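Local coordinates for natterin-like protein (Lethenteron camtschaticum, PDB 6IUL) that probably recognises glycans on target cells through a jacalin-like lectin domain and kills those cells by forming pores with an aerolysin-type module, at residues A[79-84]-A[89-94]; A[152-157]-A[198-203]; A[204-207]-A[211-214]. All blocks are in the same frame, centred on the assembly; numbering follows the deposited sequence.

Overall arrangement
Contact 1 comes first along the chain, in the jacalin-like lectin domain; contacts 2 and 3 follow in the region related to the ETX/MTX2 toxins. The hairpin of residues 79-84 and 89-94 is remote from both, its centre about 42 Å from that of contact 2 and about 32 Å from that of contact 3. Contacts 2 and 3 have centres about 11 Å apart and touch: strand 184-200 runs on toward helix 206-209, and strands 135-155 and 212-223 are parallel neighbours in one sheet. The arrangement separates a probable sugar-recognising unit from an elongated, strand-rich module of the aerolysin class, consistent with a pore-forming cytotoxin.

Contact 1. Residues A[79-84]-A[89-94]; sequences SLWGNG and LGAIKF
The Trp81 indole lies alongside Ala91 and Lys93, on the same face of the two-stranded pairing. Its CB starts 3.9 Å from Ala91 CB. With CG anti to the carbonyl carbon (chi1 -75°), the ring extends along the neighbouring strand: CE3 comes to 3.7 Å from Ala91 CB, while CZ3, farther out, meets Lys93 CB at the ring edge, also at 3.7 Å. Alanine suits the position beside the indole because its methyl group is small enough to pack against the large ring, and Leu111 touches both residues. Lys93 contributes its CB, then runs extended away to a cation-pi contact with Phe103. On the other face, Leu80 and Ile92 lie side by side, CD2 of Leu80 reaching CG1 of Ile92 at 3.8 Å; both branched residues also pack on Phe140.

Strands 75-82 and 89-96 form an antiparallel hairpin within a four-stranded sheet of the jacalin-like lectin domain. Its regular end is closed by two nearly straight bonds between Ser79 and Lys93, Ser79 N to Lys93 O and Lys93 N to Ser79 O. Toward the turn the register slips by one residue in a classic beta bulge, where Gly90 and Ala91 both face Trp81. Trp81 O therefore accepts two amides from the same face of its plane: Gly90 N at 2.6 Å and Ala91 N at 3.2 Å, the latter lying above the carbonyl plane. Gly90 suits the bulge since a CB there would run into Gly82 O and Asn83 CA. Past Gly82, where strand 75-82 ends, Asn83 is an apt polar residue for the turn, its OD1 accepting from Thr87 N and its ND2 donating to Trp40 O.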
ATOM      1  N   SER A  79      24.506  22.053  17.455  1.00 25.30           N
ATOM      2  CA  SER A  79      25.517  23.013  17.851  1.00 27.33           C
ATOM      3  C   SER A  79      26.652  22.325  18.552  1.00 27.36           C
ATOM      4  O   SER A  79      26.452  21.390  19.307  1.00 25.59           O
ATOM      5  CB  SER A  79      24.913  24.030  18.811  1.00 29.21           C
ATOM      6  OG  SER A  79      24.047  24.882  18.092  1.00 30.87           O
ATOM      7  N   LEU A  80      27.851  22.793  18.282  1.00 28.85           N
ATOM      8  CA  LEU A  80      29.022  22.358  18.967  1.00 28.58           C
ATOM      9  C   LEU A  80      29.713  23.568  19.609  1.00 29.78           C
ATOM     10  O   LEU A  80      29.641  24.696  19.091  1.00 28.87           O
ATOM     11  CB  LEU A  80      29.961  21.686  17.992  1.00 28.38           C
ATOM     12  CG  LEU A  80      29.394  20.457  17.269  1.00 27.04           C
ATOM     13  CD1 LEU A  80      30.380  19.999  16.215  1.00 23.88           C
ATOM     14  CD2 LEU A  80      29.113  19.329  18.238  1.00 25.69           C
ATOM     15  N   TRP A  81      30.358  23.322  20.760  1.00 30.82           N
ATOM     16  CA  TRP A  81      31.133  24.326  21.494  1.00 30.79           C
ATOM     17  C   TRP A  81      32.524  23.792  21.784  1.00 31.87           C
ATOM     18  O   TRP A  81      32.729  22.589  22.059  1.00 28.20           O
ATOM     19  CB  TRP A  81      30.507  24.607  22.838  1.00 31.53           C
ATOM     20  CG  TRP A  81      29.294  25.423  22.875  1.00 28.41           C
ATOM     21  CD1 TRP A  81      29.201  26.718  23.216  1.00 30.60           C
ATOM     22  CD2 TRP A  81      27.948  24.961  22.664  1.00 28.84           C
ATOM     23  NE1 TRP A  81      27.864  27.123  23.191  1.00 29.86           N
ATOM     24  CE2 TRP A  81      27.088  26.056  22.872  1.00 27.50           C
ATOM     25  CE3 TRP A  81      27.401  23.734  22.291  1.00 28.79           C
ATOM     26  CZ2 TRP A  81      25.729  25.976  22.715  1.00 29.24           C
ATOM     27  CZ3 TRP A  81      26.062  23.639  22.151  1.00 30.59           C
ATOM     28  CH2 TRP A  81      25.217  24.772  22.374  1.00 31.09           C
ATOM     29  N   GLY A  82      33.487  24.713  21.731  1.00 34.95           N
ATOM     30  CA  GLY A  82      34.823  24.503  22.265  1.00 36.87           C
ATOM     31  C   GLY A  82      34.819  24.552  23.791  1.00 35.33           C
ATOM     32  O   GLY A  82      33.826  24.964  24.407  1.00 34.83           O
ATOM     33  N   ASN A  83      35.930  24.165  24.401  1.00 39.35           N
ATOM     34  CA  ASN A  83      35.980  24.122  25.882  1.00 46.35           C
ATOM     35  C   ASN A  83      36.360  25.440  26.529  1.00 51.13           C
ATOM     36  O   ASN A  83      36.455  25.533  27.757  1.00 58.17           O
ATOM     37  CB  ASN A  83      36.909  23.020  26.394  1.00 45.10           C
ATOM     38  CG  ASN A  83      38.349  23.291  26.093  1.00 40.83           C
ATOM     39  OD1 ASN A  83      38.647  24.132  25.252  1.00 38.07           O
ATOM     40  ND2 ASN A  83      39.262  22.586  26.789  1.00 35.08           N
ATOM     41  N   GLY A  84      36.591  26.475  25.743  1.00 50.69           N
ATOM     42  CA  GLY A  84      36.934  27.749  26.413  1.00 66.53           C
ATOM     43  C   GLY A  84      38.412  28.134  26.390  1.00 62.74           C
ATOM     44  O   GLY A  84      38.727  29.279  26.162  1.00 63.58           O
ATOM     45  N   LEU A  89      36.863  19.726  22.454  1.00 31.59           N
ATOM     46  CA  LEU A  89      35.425  19.846  22.277  1.00 26.57           C
ATOM     47  C   LEU A  89      34.831  20.069  23.661  1.00 25.45           C
ATOM     48  O   LEU A  89      35.208  19.386  24.607  1.00 24.19           O
ATOM     49  CB  LEU A  89      34.841  18.574  21.625  1.00 25.80           C
ATOM     50  CG  LEU A  89      33.332  18.549  21.444  1.00 26.73           C
ATOM     51  CD1 LEU A  89      32.865  19.636  20.449  1.00 25.94           C
ATOM     52  CD2 LEU A  89      32.876  17.181  20.954  1.00 27.04           C
ATOM     53  N   GLY A  90      33.890  20.992  23.763  1.00 24.57           N
ATOM     54  CA  GLY A  90      33.341  21.372  25.069  1.00 27.79           C
ATOM     55  C   GLY A  90      31.904  20.908  25.286  1.00 29.10           C
ATOM     56  O   GLY A  90      31.470  20.686  26.407  1.00 31.08           O
ATOM     57  N   ALA A  91      31.138  20.831  24.204  1.00 29.82           N
ATOM     58  CA  ALA A  91      29.749  20.472  24.304  1.00 28.55           C
ATOM     59  C   ALA A  91      29.159  20.092  22.958  1.00 27.49           C
ATOM     60  O   ALA A  91      29.603  20.558  21.926  1.00 24.13           O
ATOM     61  CB  ALA A  91      28.966  21.648  24.889  1.00 32.23           C
ATOM     62  N   ILE A  92      28.110  19.275  23.017  1.00 28.25           N
ATOM     63  CA  ILE A  92      27.302  18.894  21.879  1.00 26.05           C
ATOM     64  C   ILE A  92      25.826  19.096  22.250  1.00 27.09           C
ATOM     65  O   ILE A  92      25.363  18.653  23.292  1.00 25.70           O
ATOM     66  CB  ILE A  92      27.474  17.398  21.586  1.00 26.53           C
ATOM     67  CG1 ILE A  92      28.923  17.085  21.243  1.00 27.54           C
ATOM     68  CG2 ILE A  92      26.538  16.948  20.460  1.00 27.23           C
ATOM     69  CD1 ILE A  92      29.267  15.613  21.354  1.00 28.22           C
ATOM     70  N   LYS A  93      25.086  19.770  21.386  1.00 26.47           N
ATOM     71  CA  LYS A  93      23.664  19.835  21.505  1.00 28.54           C
ATOM     72  C   LYS A  93      22.978  19.572  20.158  1.00 25.27           C
ATOM     73  O   LYS A  93      23.330  20.177  19.162  1.00 25.51           O
ATOM     74  CB  LYS A  93      23.269  21.218  21.997  1.00 32.09           C
ATOM     75  CG  LYS A  93      21.765  21.389  22.137  1.00 35.52           C
ATOM     76  CD  LYS A  93      21.433  22.712  22.799  1.00 46.20           C
ATOM     77  CE  LYS A  93      19.930  22.891  22.900  1.00 53.27           C
ATOM     78  NZ  LYS A  93      19.631  24.230  23.487  1.00 68.55           N
ATOM     79  N   PHE A  94      21.948  18.720  20.158  1.00 23.57           N
ATOM     80  CA  PHE A  94      21.085  18.662  18.989  1.00 25.93           C
ATOM     81  C   PHE A  94      19.638  18.554  19.347  1.00 25.00           C
ATOM     82  O   PHE A  94      19.303  18.159  20.434  1.00 24.24           O
ATOM     83  CB  PHE A  94      21.506  17.546  18.008  1.00 25.13           C
ATOM     84  CG  PHE A  94      21.473  16.147  18.598  1.00 25.05           C
ATOM     85  CD1 PHE A  94      20.271  15.467  18.688  1.00 27.02           C
ATOM     86  CD2 PHE A  94      22.635  15.480  18.915  1.00 23.46           C
ATOM     87  CE1 PHE A  94      20.214  14.138  19.141  1.00 25.85           C
ATOM     88  CE2 PHE A  94      22.601  14.163  19.397  1.00 25.29           C
ATOM     89  CZ  PHE A  94      21.378  13.479  19.521  1.00 24.29           C
TER

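Contact 2. Residues A[152-157]-A[198-203]; sequences QDMKYP and SSWSTT
Trp200 and Tyr156 meet through a hydrogen bond between side chains inside the strand-rich region related to the ETX/MTX2 toxins of the aerolysin class, with Met154 forming a Met-aromatic contact to the same indole. The backbones stay well apart, the nearest CA atoms across the segments being those of Met154 and Trp200 at 10.2 Å, and long side chains bridge the distance.

The polar part is a single bond. Trp200 NE1 donates to Tyr156 OH at 3.1 Å, with an N-H...O angle of 146°, so it is appreciably bent. The phenol oxygen sits at the edge of the indole, close to its plane but shifted within it toward CZ2, which accounts for the bend, and the two side chains cross at about a right angle. Tyrosine fits here because its ring carries a hydroxyl far from the backbone, and the bond gives the indole nitrogen of the buried Trp200 a polar partner.

The aromatic part comes from Met154 and Tyr277. Met154 SD lies 4.4 Å from the centroid of the five-membered ring of Trp200 in an oblique approach, 56° off the ring normal. Methionine suits this position through its flexible chain, which leaves the backbone with CG anti to N (chi1 -178°) and then bends at both chi2 and chi3, bringing the terminal methyl back to the pyrrole side of the indole. Tyr277 meets Trp200 edge-to-face and also touches Met154.

Apolar packing completes the cluster, Tyr156 resting on Pro219 of strand 212-223. The three residues join the end of strand 135-155 and the residue just after it to the end of strand 184-200. The Met154 CE methyl lies 3.5 Å from CD1 of Trp200.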
ATOM      1  N   GLN A 152      18.171   0.804  -8.001  1.00 32.72           N
ATOM      2  CA  GLN A 152      18.238   0.578  -9.436  1.00 35.99           C
ATOM      3  C   GLN A 152      19.226  -0.538  -9.751  1.00 36.77           C
ATOM      4  O   GLN A 152      19.733  -1.188  -8.838  1.00 32.60           O
ATOM      5  CB  GLN A 152      18.597   1.876 -10.164  1.00 38.41           C
ATOM      6  CG  GLN A 152      19.972   2.430  -9.913  1.00 41.13           C
ATOM      7  CD  GLN A 152      20.007   3.956 -10.145  1.00 45.67           C
ATOM      8  OE1 GLN A 152      19.319   4.747  -9.461  1.00 46.02           O
ATOM      9  NE2 GLN A 152      20.816   4.372 -11.096  1.00 42.35           N
ATOM     10  N   ASP A 153      19.482  -0.759 -11.045  1.00 42.17           N
ATOM     11  CA  ASP A 153      20.290  -1.899 -11.531  1.00 43.41           C
ATOM     12  C   ASP A 153      19.905  -3.206 -10.830  1.00 41.63           C
ATOM     13  O   ASP A 153      20.760  -3.912 -10.288  1.00 38.81           O
ATOM     14  CB  ASP A 153      21.802  -1.647 -11.344  1.00 48.98           C
ATOM     15  CG  ASP A 153      22.280  -0.365 -12.029  1.00 56.37           C
ATOM     16  OD1 ASP A 153      21.713   0.059 -13.068  1.00 63.88           O
ATOM     17  OD2 ASP A 153      23.253   0.213 -11.531  1.00 59.43           O
ATOM     18  N   MET A 154      18.606  -3.497 -10.828  1.00 39.33           N
ATOM     19  CA  MET A 154      18.056  -4.666 -10.144  1.00 43.58           C
ATOM     20  C   MET A 154      18.412  -5.948 -10.908  1.00 40.27           C
ATOM     21  O   MET A 154      18.219  -6.024 -12.096  1.00 38.53           O
ATOM     22  CB  MET A 154      16.530  -4.552 -10.002  1.00 41.77           C
ATOM     23  CG  MET A 154      15.883  -5.713  -9.253  1.00 40.55           C
ATOM     24  SD  MET A 154      16.410  -5.828  -7.537  1.00 35.92           S
ATOM     25  CE  MET A 154      15.806  -4.275  -6.853  1.00 39.07           C
ATOM     26  N   LYS A 155      18.927  -6.942 -10.191  1.00 42.33           N
ATOM     27  CA  LYS A 155      19.317  -8.220 -10.789  1.00 40.13           C
ATOM     28  C   LYS A 155      18.883  -9.352  -9.893  1.00 36.12           C
ATOM     29  O   LYS A 155      18.943  -9.242  -8.685  1.00 38.50           O
ATOM     30  CB  LYS A 155      20.838  -8.308 -11.005  1.00 41.24           C
ATOM     31  CG  LYS A 155      21.324  -7.430 -12.121  1.00 47.77           C
ATOM     32  CD  LYS A 155      22.839  -7.257 -12.078  1.00 51.53           C
ATOM     33  CE  LYS A 155      23.398  -6.565 -13.307  1.00 58.23           C
ATOM     34  NZ  LYS A 155      23.308  -5.083 -13.234  1.00 63.69           N
ATOM     35  N   TYR A 156      18.445 -10.448 -10.515  1.00 36.14           N
ATOM     36  CA  TYR A 156      18.051 -11.664  -9.841  1.00 41.00           C
ATOM     37  C   TYR A 156      19.006 -12.760 -10.347  1.00 45.70           C
ATOM     38  O   TYR A 156      18.714 -13.456 -11.330  1.00 46.46           O
ATOM     39  CB  TYR A 156      16.587 -12.003 -10.154  1.00 39.90           C
ATOM     40  CG  TYR A 156      15.672 -10.859  -9.885  1.00 35.31           C
ATOM     41  CD1 TYR A 156      15.110 -10.682  -8.633  1.00 33.74           C
ATOM     42  CD2 TYR A 156      15.369  -9.947 -10.901  1.00 34.83           C
ATOM     43  CE1 TYR A 156      14.243  -9.617  -8.388  1.00 35.27           C
ATOM     44  CE2 TYR A 156      14.536  -8.878 -10.665  1.00 36.43           C
ATOM     45  CZ  TYR A 156      13.985  -8.707  -9.397  1.00 36.65           C
ATOM     46  OH  TYR A 156      13.158  -7.630  -9.170  1.00 35.65           O
ATOM     47  N   PRO A 157      20.168 -12.884  -9.694  1.00 47.25           N
ATOM     48  CA  PRO A 157      21.264 -13.688 -10.274  1.00 49.36           C
ATOM     49  C   PRO A 157      21.010 -15.222 -10.312  1.00 43.50           C
ATOM     50  O   PRO A 157      21.681 -15.920 -11.029  1.00 42.37           O
ATOM     51  CB  PRO A 157      22.473 -13.338  -9.381  1.00 49.45           C
ATOM     52  CG  PRO A 157      21.884 -12.807  -8.124  1.00 51.42           C
ATOM     53  CD  PRO A 157      20.557 -12.190  -8.456  1.00 46.02           C
ATOM     54  N   SER A 198       4.562  -7.519  -4.625  1.00 34.55           N
ATOM     55  CA  SER A 198       6.001  -7.339  -4.804  1.00 35.73           C
ATOM     56  C   SER A 198       6.648  -6.801  -3.515  1.00 40.54           C
ATOM     57  O   SER A 198       6.113  -5.885  -2.859  1.00 37.18           O
ATOM     58  CB  SER A 198       6.260  -6.351  -5.924  1.00 36.30           C
ATOM     59  OG  SER A 198       6.107  -6.937  -7.197  1.00 44.21           O
ATOM     60  N   SER A 199       7.794  -7.366  -3.154  1.00 38.89           N
ATOM     61  CA  SER A 199       8.519  -6.980  -1.946  1.00 37.24           C
ATOM     62  C   SER A 199      10.030  -7.175  -2.120  1.00 37.01           C
ATOM     63  O   SER A 199      10.517  -8.278  -2.379  1.00 35.73           O
ATOM     64  CB  SER A 199       8.040  -7.771  -0.756  1.00 40.89           C
ATOM     65  OG  SER A 199       8.874  -7.504   0.370  1.00 46.73           O
ATOM     66  N   TRP A 200      10.782  -6.090  -2.000  1.00 34.83           N
ATOM     67  CA  TRP A 200      12.239  -6.175  -1.935  1.00 34.56           C
ATOM     68  C   TRP A 200      12.696  -5.873  -0.519  1.00 36.23           C
ATOM     69  O   TRP A 200      12.412  -4.796   0.001  1.00 44.01           O
ATOM     70  CB  TRP A 200      12.865  -5.205  -2.889  1.00 30.69           C
ATOM     71  CG  TRP A 200      12.666  -5.486  -4.349  1.00 31.56           C
ATOM     72  CD1 TRP A 200      13.472  -6.254  -5.156  1.00 30.03           C
ATOM     73  CD2 TRP A 200      11.641  -4.956  -5.199  1.00 30.82           C
ATOM     74  NE1 TRP A 200      13.025  -6.204  -6.440  1.00 29.18           N
ATOM     75  CE2 TRP A 200      11.887  -5.441  -6.491  1.00 31.39           C
ATOM     76  CE3 TRP A 200      10.535  -4.128  -4.984  1.00 33.42           C
ATOM     77  CZ2 TRP A 200      11.067  -5.133  -7.577  1.00 32.49           C
ATOM     78  CZ3 TRP A 200       9.715  -3.822  -6.040  1.00 33.74           C
ATOM     79  CH2 TRP A 200       9.995  -4.305  -7.344  1.00 34.88           C
ATOM     80  N   SER A 201      13.402  -6.813   0.099  1.00 32.62           N
ATOM     81  CA  SER A 201      13.815  -6.686   1.485  1.00 32.45           C
ATOM     82  C   SER A 201      14.818  -5.515   1.620  1.00 32.20           C
ATOM     83  O   SER A 201      15.576  -5.221   0.716  1.00 32.37           O
ATOM     84  CB  SER A 201      14.415  -7.991   2.008  1.00 28.13           C
ATOM     85  OG  SER A 201      15.669  -8.254   1.322  1.00 28.57           O
ATOM     86  N   THR A 202      14.811  -4.869   2.773  1.00 35.05           N
ATOM     87  CA  THR A 202      15.795  -3.838   3.079  1.00 34.79           C
ATOM     88  C   THR A 202      16.358  -4.057   4.471  1.00 33.39           C
ATOM     89  O   THR A 202      15.749  -4.725   5.274  1.00 29.71           O
ATOM     90  CB  THR A 202      15.161  -2.426   3.024  1.00 37.60           C
ATOM     91  OG1 THR A 202      14.208  -2.298   4.056  1.00 37.19           O
ATOM     92  CG2 THR A 202      14.432  -2.174   1.709  1.00 40.56           C
ATOM     93  N   THR A 203      17.532  -3.497   4.733  1.00 37.15           N
ATOM     94  CA  THR A 203      18.138  -3.537   6.079  1.00 36.53           C
ATOM     95  C   THR A 203      18.648  -2.158   6.486  1.00 32.36           C
ATOM     96  O   THR A 203      18.578  -1.200   5.724  1.00 29.35           O
ATOM     97  CB  THR A 203      19.332  -4.516   6.111  1.00 41.03           C
ATOM     98  OG1 THR A 203      20.287  -4.146   5.091  1.00 39.26           O
ATOM     99  CG2 THR A 203      18.875  -5.947   5.862  1.00 45.75           C
TER

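Contact 3. Residues A[204-207]-A[211-214]; sequences NKIE and SLSV
Leu212 reaches over the first turn of helix 206-209, its CD1 methyl resting 3.6 Å from Glu207 CA and 3.9 Å from Ile206 CD1. At chi1 -62° the leucine CG lies beside the backbone N, which carries CD1 over the helix, and this one methyl branch does most of the touching; CG also lies 3.8 Å from the Ile206 carbonyl oxygen. Ile206 meets it at about a right angle, presenting CG1 and CD1. Two branched aliphatic residues suit this buried spot, since each offers methyl groups that can pack without needing a polar partner. Glu207 takes part through its backbone and CB alone. The rest of its chain bends at chi2 (-69°), and its OE1 is hydrogen-bonded to Thr202 OG1, so an acidic residue can border the apolar contact while its charged end has a partner.

The backbones are linked through a water molecule. It accepts from Leu212 N at 3.0 Å and lies 2.8 Å from Glu207 O, to which it can donate, spanning a gap too wide for a direct bond, since Glu207 O and Leu212 N are 5.3 Å apart.

The segments form a short connection from helix 206-209 into strand 212-223 in the ETX/MTX2-like part of the chain. Lys205 occupies the N-cap position of the short helix, and its carbonyl oxygen accepts from Ser208 OG and Thr209 OG1. Strand 212-223 then runs parallel to strand 135-155, through backbone hydrogen bonds of Ser213 with Ser149 and Ile151, and antiparallel to strand 228-238, while Ser211 OG is hydrogen-bonded to Thr247 OG1 of the second subunit.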
ATOM      1  N   ASN A 204      19.195  -2.081   7.689  1.00 35.25           N
ATOM      2  CA  ASN A 204      19.897  -0.889   8.187  1.00 30.87           C
ATOM      3  C   ASN A 204      18.968   0.312   8.242  1.00 28.70           C
ATOM      4  O   ASN A 204      19.415   1.457   8.166  1.00 27.84           O
ATOM      5  CB  ASN A 204      21.111  -0.608   7.309  1.00 30.22           C
ATOM      6  CG  ASN A 204      22.089  -1.774   7.287  1.00 33.21           C
ATOM      7  OD1 ASN A 204      22.061  -2.616   8.155  1.00 37.29           O
ATOM      8  ND2 ASN A 204      22.966  -1.804   6.284  1.00 32.69           N
ATOM      9  N   LYS A 205      17.673   0.041   8.340  1.00 27.77           N
ATOM     10  CA  LYS A 205      16.631   1.076   8.395  1.00 26.35           C
ATOM     11  C   LYS A 205      16.561   2.021   7.222  1.00 25.71           C
ATOM     12  O   LYS A 205      15.976   3.117   7.326  1.00 30.28           O
ATOM     13  CB  LYS A 205      16.747   1.888   9.706  1.00 28.36           C
ATOM     14  CG  LYS A 205      16.537   1.045  10.939  1.00 31.08           C
ATOM     15  CD  LYS A 205      16.520   1.880  12.175  1.00 37.78           C
ATOM     16  CE  LYS A 205      15.835   1.154  13.291  1.00 41.26           C
ATOM     17  NZ  LYS A 205      15.852   2.064  14.458  1.00 48.27           N
ATOM     18  N   ILE A 206      17.136   1.640   6.091  1.00 26.10           N
ATOM     19  CA  ILE A 206      17.041   2.527   4.944  1.00 27.27           C
ATOM     20  C   ILE A 206      15.619   2.846   4.491  1.00 28.59           C
ATOM     21  O   ILE A 206      15.383   3.958   3.962  1.00 27.40           O
ATOM     22  CB  ILE A 206      17.865   2.065   3.749  1.00 28.16           C
ATOM     23  CG1 ILE A 206      17.395   0.710   3.223  1.00 30.04           C
ATOM     24  CG2 ILE A 206      19.342   2.070   4.107  1.00 28.21           C
ATOM     25  CD1 ILE A 206      17.943   0.477   1.845  1.00 28.89           C
ATOM     26  N   GLU A 207      14.687   1.914   4.690  1.00 27.47           N
ATOM     27  CA  GLU A 207      13.283   2.132   4.305  1.00 31.77           C
ATOM     28  C   GLU A 207      12.601   3.203   5.165  1.00 31.13           C
ATOM     29  O   GLU A 207      11.722   3.934   4.710  1.00 29.69           O
ATOM     30  CB  GLU A 207      12.441   0.834   4.313  1.00 36.68           C
ATOM     31  CG  GLU A 207      12.066   0.299   5.721  1.00 47.53           C
ATOM     32  CD  GLU A 207      13.262  -0.271   6.574  1.00 53.02           C
ATOM     33  OE1 GLU A 207      14.414  -0.555   6.058  1.00 41.64           O
ATOM     34  OE2 GLU A 207      13.031  -0.458   7.799  1.00 58.82           O
ATOM     35  N   SER A 211      13.179   8.026   1.636  1.00 31.04           N
ATOM     36  CA  SER A 211      11.986   7.646   0.888  1.00 31.30           C
ATOM     37  C   SER A 211      12.429   6.880  -0.362  1.00 30.41           C
ATOM     38  O   SER A 211      12.874   7.445  -1.360  1.00 27.68           O
ATOM     39  CB  SER A 211      11.070   8.834   0.559  1.00 32.17           C
ATOM     40  OG  SER A 211      11.575   9.570  -0.480  1.00 44.28           O
ATOM     41  N   LEU A 212      12.355   5.567  -0.274  1.00 32.15           N
ATOM     42  CA  LEU A 212      12.896   4.681  -1.326  1.00 29.84           C
ATOM     43  C   LEU A 212      11.892   4.473  -2.462  1.00 30.24           C
ATOM     44  O   LEU A 212      10.694   4.340  -2.203  1.00 31.36           O
ATOM     45  CB  LEU A 212      13.210   3.307  -0.733  1.00 30.83           C
ATOM     46  CG  LEU A 212      14.256   3.273   0.357  1.00 28.96           C
ATOM     47  CD1 LEU A 212      14.391   1.897   0.908  1.00 30.39           C
ATOM     48  CD2 LEU A 212      15.609   3.765  -0.135  1.00 31.80           C
ATOM     49  N   SER A 213      12.369   4.510  -3.698  1.00 29.87           N
ATOM     50  CA  SER A 213      11.662   3.913  -4.812  1.00 35.74           C
ATOM     51  C   SER A 213      12.603   2.941  -5.520  1.00 36.99           C
ATOM     52  O   SER A 213      13.830   3.026  -5.386  1.00 36.25           O
ATOM     53  CB  SER A 213      11.087   4.949  -5.792  1.00 36.10           C
ATOM     54  OG  SER A 213      12.097   5.770  -6.256  1.00 42.51           O
ATOM     55  N   VAL A 214      12.004   1.999  -6.240  1.00 34.08           N
ATOM     56  CA  VAL A 214      12.735   0.999  -7.001  1.00 32.55           C
ATOM     57  C   VAL A 214      12.457   1.175  -8.475  1.00 32.81           C
ATOM     58  O   VAL A 214      11.311   1.118  -8.918  1.00 33.06           O
ATOM     59  CB  VAL A 214      12.285  -0.402  -6.597  1.00 32.18           C
ATOM     60  CG1 VAL A 214      13.129  -1.434  -7.315  1.00 32.70           C
ATOM     61  CG2 VAL A 214      12.401  -0.586  -5.090  1.00 31.68           C
TER
HETATM   62  O   HOH W   1      10.907   4.286   2.042  1.00 26.52           O